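Side-chain contacts in alpha-Amylase (Thermotoga maritima, PDB 2B5D), which is an alpha-amylase of glycoside hydrolase family 57, with a domain built around a curved, mostly parallel beta-sheet wrapped in helices: residues 31-35 with 36-40; 65-68 with 69-72; 122-125 with 126-130. All blocks are in the same frame, centred on the assembly; numbering follows the deposited sequence.

In the fold
All three contacts are local, made within a helix or where the chain turns into one, and meet in one patch of the family 57 domain, centres 13 to 14 Å apart. Contact 1 lies in the first half of helix 27-47, contact 2 at the join of helices 59-66 and 68-91, contact 3 at the start of helix 125-134. I34 connects them: its CD1 packs 3.7 Å from L65 CD2 of contact 2, its CG2 4.0 Å from I124 CD1 of contact 3. Contacts 1 and 3 meet at CZ of F128, 3.5 Å from O of Y38. Contacts 2 and 3 touch at CD of Q71, 3.0 Å from O of G122, with the N123 side chain beside it.

Contact 1 (31-35 with 36-40); sequences FEAIT and ETYIP
A33 and Y38 form the apolar centre of this kinked helical turn, with CB of A33 3.5 Å from CE2 of the Y38 ring. The tyrosine CG stands beside its own backbone N and anti to its carbonyl carbon (chi1 -45°), which carries the ring back along the preceding turn. I34 extends the apolar surface with both of its branches: CG1 faces CD2 of Y38 at 4.0 Å, the two side chains crossing at about a right angle, while CG2 meets CD1 of I39 at 3.6 Å.

The backbone bonding widens here into a pi-type turn. The carbonyl O of A33 takes two bonds, from T37 N at 2.9 Å, above the carbonyl plane, and from Y38 N, in that plane; the same oxygen lies over one face of the Y38 ring, offset toward its rim. I39 N reaches I34 O at 3.0 Å. The bonds from Y38 and I39 each span five residues. P40 has no N-H to offer, and its CG presses to 3.2 Å from T35 O, consistent with the kink and with the 37° between the two short axes. Toward the polar edge, E36 bends at chi2 (-97°), and its CG passes 3.0 Å from E32 O, the acceptor of its own backbone N. The carboxylate of E32 is turned away to a salt bridge with R28.

Helix 68-91 packs on the I34 and I39 side, where Y74 is hydrogen-bonded to T35; helix 97-119 closes over T35 and I39, and H355 of helix 352-356 lies against E32, E36 and T37.

Contact 2 (65-68 with 69-72); sequences LSSR and DLQE
L65 meets Q71 across the tight turn that joins helix 59-66 to helix 68-91; the backbone O of L65 lies 3.7 Å from CG of Q71. The leucine side chain packs on I34 of helix 27-47 and on I124. The OG of S66 bonds back to M62 O, one turn earlier in its own helix.

At S67 the chain changes direction, and its carbonyl begins the new helical turn. S67 O accepts Q71 N at 3.2 Å, with the donor in the carbonyl plane and an N-H...O angle of 157°, and a weak, bent bond from L70 N at 3.0 Å. The OG of S67, anti to the backbone N (chi1 157°), comes 3.9 Å from CD2 of L70, whose side chain continues onto E27 and L30 of helix 27-47.

R68 crosses the Q71 side chain obliquely, the amide end of Q71 lying over one face of the guanidinium; CA of R68 is 3.7 Å from CD of Q71. The guanidinium and amide planes stand 76° apart, so one flat group is turned steeply against the other rather than stacked on it. The outer end of R68 makes a long, weak ion pair with D121. E72, extended beyond CG, runs past the backbone of R68, its CG 3.4 Å from R68 O.

Contact 3 (122-125 with 126-130); sequences GNIL and EGFKK
The first turn of helix 125-134 is entered from the loop after helix 97-119, and I124 meets F128 there. I124 O is the hub: F128 N bonds to it at 3.2 Å with an N-H...O angle of 158°, the donor tilted slightly from the carbonyl plane, and G127 N adds a weak, strongly bent bond. CD1 of the F128 ring comes up to the same oxygen at 3.2 Å. The phenylalanine CG lies beside its backbone N and anti to its carbonyl carbon (chi1 -74°), so the ring is laid back toward the incoming loop, with the CA of L125 at its edge, near the ring plane. CD1 of I124 and CE1 of F128 make a looser apolar touch at 4.4 Å.

In the fold this helix leads into strand 137-142 of the mostly parallel sheet, and F128 faces inward, its ring against M55 and I57 of the adjoining strand 53-57 and L42 of helix 27-47. L125, one residue after I124, covers M62 and L65 of helix 59-66.

The other side of the turn is polar. N123 O receives E126 N at 3.3 Å from well above its carbonyl plane, and CB of E126 sits 3.2 Å from that oxygen. From there the glutamate chain runs out extended, its side chain touching Y120; the OH of that tyrosine is hydrogen-bonded to NZ of K130. One turn on, K129 N closes onto L125 O at 2.8 Å, while CB of K129 rests 3.2 Å from the same carbonyl oxygen.

Contact 1 (31-35 with 36-40)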
# COMPACT_ATOMS: atom_id res chain seq x y z
N PHE A 31 9.35 3.63 26.17
CA PHE A 31 10.29 4.61 26.72
C PHE A 31 9.67 5.97 27.03
O PHE A 31 9.97 6.57 28.07
CB PHE A 31 11.51 4.74 25.80
CG PHE A 31 12.23 3.45 25.56
CD1 PHE A 31 12.92 3.25 24.36
CD2 PHE A 31 12.22 2.43 26.52
CE1 PHE A 31 13.60 2.03 24.11
CE2 PHE A 31 12.89 1.22 26.29
CZ PHE A 31 13.58 1.02 25.09
N GLU A 32 8.83 6.46 26.13
CA GLU A 32 8.06 7.67 26.39
C GLU A 32 7.10 7.49 27.58
O GLU A 32 7.03 8.37 28.45
CB GLU A 32 7.27 8.08 25.14
CG GLU A 32 8.12 8.54 23.94
CD GLU A 32 7.35 8.49 22.59
OE1 GLU A 32 7.84 9.08 21.60
OE2 GLU A 32 6.26 7.87 22.53
N ALA A 33 6.37 6.36 27.63
CA ALA A 33 5.51 6.06 28.80
C ALA A 33 6.27 6.05 30.12
O ALA A 33 5.81 6.62 31.10
CB ALA A 33 4.76 4.79 28.61
N ILE A 34 7.47 5.47 30.14
CA ILE A 34 8.30 5.45 31.37
C ILE A 34 8.72 6.87 31.75
O ILE A 34 8.66 7.26 32.92
CB ILE A 34 9.57 4.55 31.22
CG1 ILE A 34 9.19 3.12 30.87
CG2 ILE A 34 10.35 4.52 32.49
CD1 ILE A 34 10.38 2.16 30.75
N THR A 35 9.12 7.63 30.74
CA THR A 35 9.68 8.97 30.95
C THR A 35 8.59 9.96 31.30
O THR A 35 8.72 10.71 32.27
CB THR A 35 10.49 9.44 29.70
OG1 THR A 35 11.60 8.56 29.51
CG2 THR A 35 11.02 10.87 29.87
N GLU A 36 7.51 9.94 30.53
CA GLU A 36 6.42 10.92 30.66
C GLU A 36 5.43 10.61 31.77
O GLU A 36 4.88 11.53 32.39
CB GLU A 36 5.65 11.01 29.34
CG GLU A 36 6.50 11.25 28.08
CD GLU A 36 6.58 12.71 27.65
OE1 GLU A 36 7.00 12.94 26.48
OE2 GLU A 36 6.23 13.63 28.45
N THR A 37 5.18 9.32 32.03
CA THR A 37 4.13 8.93 32.98
C THR A 37 4.60 8.14 34.19
O THR A 37 4.41 8.58 35.29
CB THR A 37 2.96 8.22 32.27
OG1 THR A 37 2.50 9.02 31.18
CG2 THR A 37 1.79 7.99 33.23
N TYR A 38 5.22 6.97 34.00
CA TYR A 38 5.48 6.09 35.15
C TYR A 38 6.47 6.63 36.21
O TYR A 38 6.21 6.53 37.42
CB TYR A 38 5.86 4.68 34.72
CG TYR A 38 4.99 4.12 33.63
CD1 TYR A 38 3.61 4.31 33.64
CD2 TYR A 38 5.54 3.40 32.60
CE1 TYR A 38 2.81 3.80 32.63
CE2 TYR A 38 4.74 2.88 31.59
CZ TYR A 38 3.38 3.09 31.61
OH TYR A 38 2.60 2.58 30.57
N ILE A 39 7.59 7.20 35.77
CA ILE A 39 8.55 7.77 36.73
C ILE A 39 8.05 9.09 37.38
O ILE A 39 8.21 9.27 38.58
CB ILE A 39 10.00 7.87 36.13
CG1 ILE A 39 10.65 6.48 36.06
CG2 ILE A 39 10.89 8.86 36.93
CD1 ILE A 39 11.91 6.40 35.15
N PRO A 40 7.48 10.02 36.59
CA PRO A 40 6.85 11.20 37.20
C PRO A 40 5.73 10.88 38.22
O PRO A 40 5.53 11.65 39.14
CB PRO A 40 6.26 11.95 36.00
CG PRO A 40 7.10 11.54 34.86
CD PRO A 40 7.43 10.09 35.12

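Contact 2 (65-68 with 69-72)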
# COMPACT_ATOMS: atom_id res chain seq x y z
N LEU A 65 8.56 -4.05 31.86
CA LEU A 65 9.33 -3.22 32.77
C LEU A 65 10.37 -4.00 33.54
O LEU A 65 11.38 -3.45 33.98
CB LEU A 65 8.39 -2.53 33.75
CG LEU A 65 7.52 -1.43 33.17
CD1 LEU A 65 6.61 -0.88 34.25
CD2 LEU A 65 8.40 -0.35 32.61
N SER A 66 10.09 -5.28 33.74
CA SER A 66 10.99 -6.15 34.47
C SER A 66 12.08 -6.75 33.57
O SER A 66 13.11 -7.18 34.08
CB SER A 66 10.21 -7.27 35.15
OG SER A 66 9.75 -8.20 34.19
N SER A 67 11.84 -6.78 32.26
CA SER A 67 12.82 -7.34 31.31
C SER A 67 14.12 -6.55 31.29
O SER A 67 14.15 -5.41 30.81
CB SER A 67 12.27 -7.35 29.89
OG SER A 67 13.35 -7.37 28.96
N ARG A 68 15.20 -7.15 31.80
CA ARG A 68 16.43 -6.35 31.98
C ARG A 68 17.24 -6.02 30.72
O ARG A 68 18.26 -5.34 30.80
CB ARG A 68 17.30 -6.83 33.16
CG ARG A 68 17.84 -8.25 33.11
CD ARG A 68 19.11 -8.37 34.00
NE ARG A 68 19.20 -7.30 35.02
CZ ARG A 68 18.59 -7.30 36.21
NH1 ARG A 68 17.82 -8.34 36.58
NH2 ARG A 68 18.74 -6.27 37.04
N ASP A 69 16.76 -6.46 29.56
CA ASP A 69 17.26 -5.96 28.28
C ASP A 69 16.58 -4.64 27.86
O ASP A 69 17.23 -3.77 27.27
CB ASP A 69 17.14 -7.03 27.20
CG ASP A 69 17.68 -8.38 27.68
OD1 ASP A 69 18.77 -8.79 27.21
OD2 ASP A 69 17.03 -9.01 28.56
N LEU A 70 15.29 -4.50 28.19
CA LEU A 70 14.57 -3.23 27.99
C LEU A 70 15.09 -2.14 28.93
O LEU A 70 15.22 -0.99 28.54
CB LEU A 70 13.05 -3.42 28.15
CG LEU A 70 12.10 -3.60 26.94
CD1 LEU A 70 12.76 -3.70 25.55
CD2 LEU A 70 11.12 -4.78 27.16
N GLN A 71 15.43 -2.51 30.16
CA GLN A 71 15.98 -1.56 31.10
C GLN A 71 17.32 -0.99 30.61
O GLN A 71 17.58 0.22 30.74
CB GLN A 71 16.14 -2.21 32.48
CG GLN A 71 14.91 -2.97 32.96
CD GLN A 71 15.14 -3.72 34.27
OE1 GLN A 71 14.19 -4.18 34.91
NE2 GLN A 71 16.41 -3.84 34.67
N GLU A 72 18.17 -1.86 30.06
CA GLU A 72 19.44 -1.48 29.43
C GLU A 72 19.24 -0.56 28.23
O GLU A 72 19.87 0.50 28.15
CB GLU A 72 20.26 -2.73 29.06
CG GLU A 72 20.98 -3.34 30.27
CD GLU A 72 21.58 -4.73 30.03
OE1 GLU A 72 22.04 -5.32 31.04
OE2 GLU A 72 21.59 -5.24 28.88

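Contact 3 (122-125 with 126-130)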
# COMPACT_ATOMS: atom_id res chain seq x y z
N GLY A 122 16.90 0.09 37.93
CA GLY A 122 16.15 0.01 36.69
C GLY A 122 14.91 -0.87 36.66
O GLY A 122 14.38 -1.15 35.58
N ASN A 123 14.45 -1.33 37.83
CA ASN A 123 13.12 -1.93 37.90
C ASN A 123 12.20 -1.07 38.74
O ASN A 123 12.27 -1.05 39.97
CB ASN A 123 13.07 -3.41 38.33
CG ASN A 123 11.71 -4.08 37.96
OD1 ASN A 123 11.54 -5.29 38.09
ND2 ASN A 123 10.75 -3.28 37.47
N ILE A 124 11.33 -0.35 38.03
CA ILE A 124 10.52 0.69 38.62
C ILE A 124 9.26 0.08 39.24
O ILE A 124 8.56 0.76 39.96
CB ILE A 124 10.22 1.82 37.59
CG1 ILE A 124 9.38 1.29 36.43
CG2 ILE A 124 11.53 2.47 37.11
CD1 ILE A 124 8.87 2.35 35.50
N LEU A 125 9.02 -1.19 38.94
CA LEU A 125 8.02 -2.01 39.62
C LEU A 125 8.26 -2.08 41.12
O LEU A 125 7.30 -2.14 41.92
CB LEU A 125 7.98 -3.43 39.04
CG LEU A 125 7.33 -3.58 37.67
CD1 LEU A 125 7.21 -5.03 37.28
CD2 LEU A 125 5.97 -2.89 37.59
N GLU A 126 9.54 -2.09 41.50
CA GLU A 126 9.98 -2.04 42.88
C GLU A 126 9.46 -0.76 43.55
O GLU A 126 9.04 -0.79 44.70
CB GLU A 126 11.51 -2.15 42.92
CG GLU A 126 12.17 -2.05 44.29
CD GLU A 126 13.70 -2.27 44.22
OE1 GLU A 126 14.45 -1.25 44.29
OE2 GLU A 126 14.14 -3.44 44.06
N GLY A 127 9.47 0.35 42.81
CA GLY A 127 8.91 1.61 43.30
C GLY A 127 7.40 1.57 43.49
O GLY A 127 6.88 2.02 44.49
N PHE A 128 6.69 1.02 42.52
CA PHE A 128 5.26 0.88 42.65
C PHE A 128 4.87 -0.09 43.78
O PHE A 128 3.85 0.11 44.45
CB PHE A 128 4.63 0.47 41.31
CG PHE A 128 4.58 1.59 40.32
CD1 PHE A 128 5.54 1.70 39.30
CD2 PHE A 128 3.58 2.57 40.42
CE1 PHE A 128 5.50 2.76 38.37
CE2 PHE A 128 3.53 3.63 39.49
CZ PHE A 128 4.49 3.73 38.47
N LYS A 129 5.69 -1.12 43.95
CA LYS A 129 5.46 -2.14 44.97
C LYS A 129 5.54 -1.50 46.35
O LYS A 129 4.74 -1.79 47.25
CB LYS A 129 6.50 -3.25 44.81
CG LYS A 129 6.37 -4.40 45.77
CD LYS A 129 7.53 -5.39 45.57
CE LYS A 129 7.40 -6.57 46.51
NZ LYS A 129 8.72 -7.23 46.74
N LYS A 130 6.50 -0.58 46.48
CA LYS A 130 6.80 0.08 47.75
C LYS A 130 5.68 1.03 48.17
O LYS A 130 5.40 1.18 49.36
CB LYS A 130 8.15 0.79 47.63
CG LYS A 130 8.45 1.84 48.66
CD LYS A 130 9.82 2.44 48.43
CE LYS A 130 9.77 3.96 48.47
NZ LYS A 130 9.63 4.49 47.10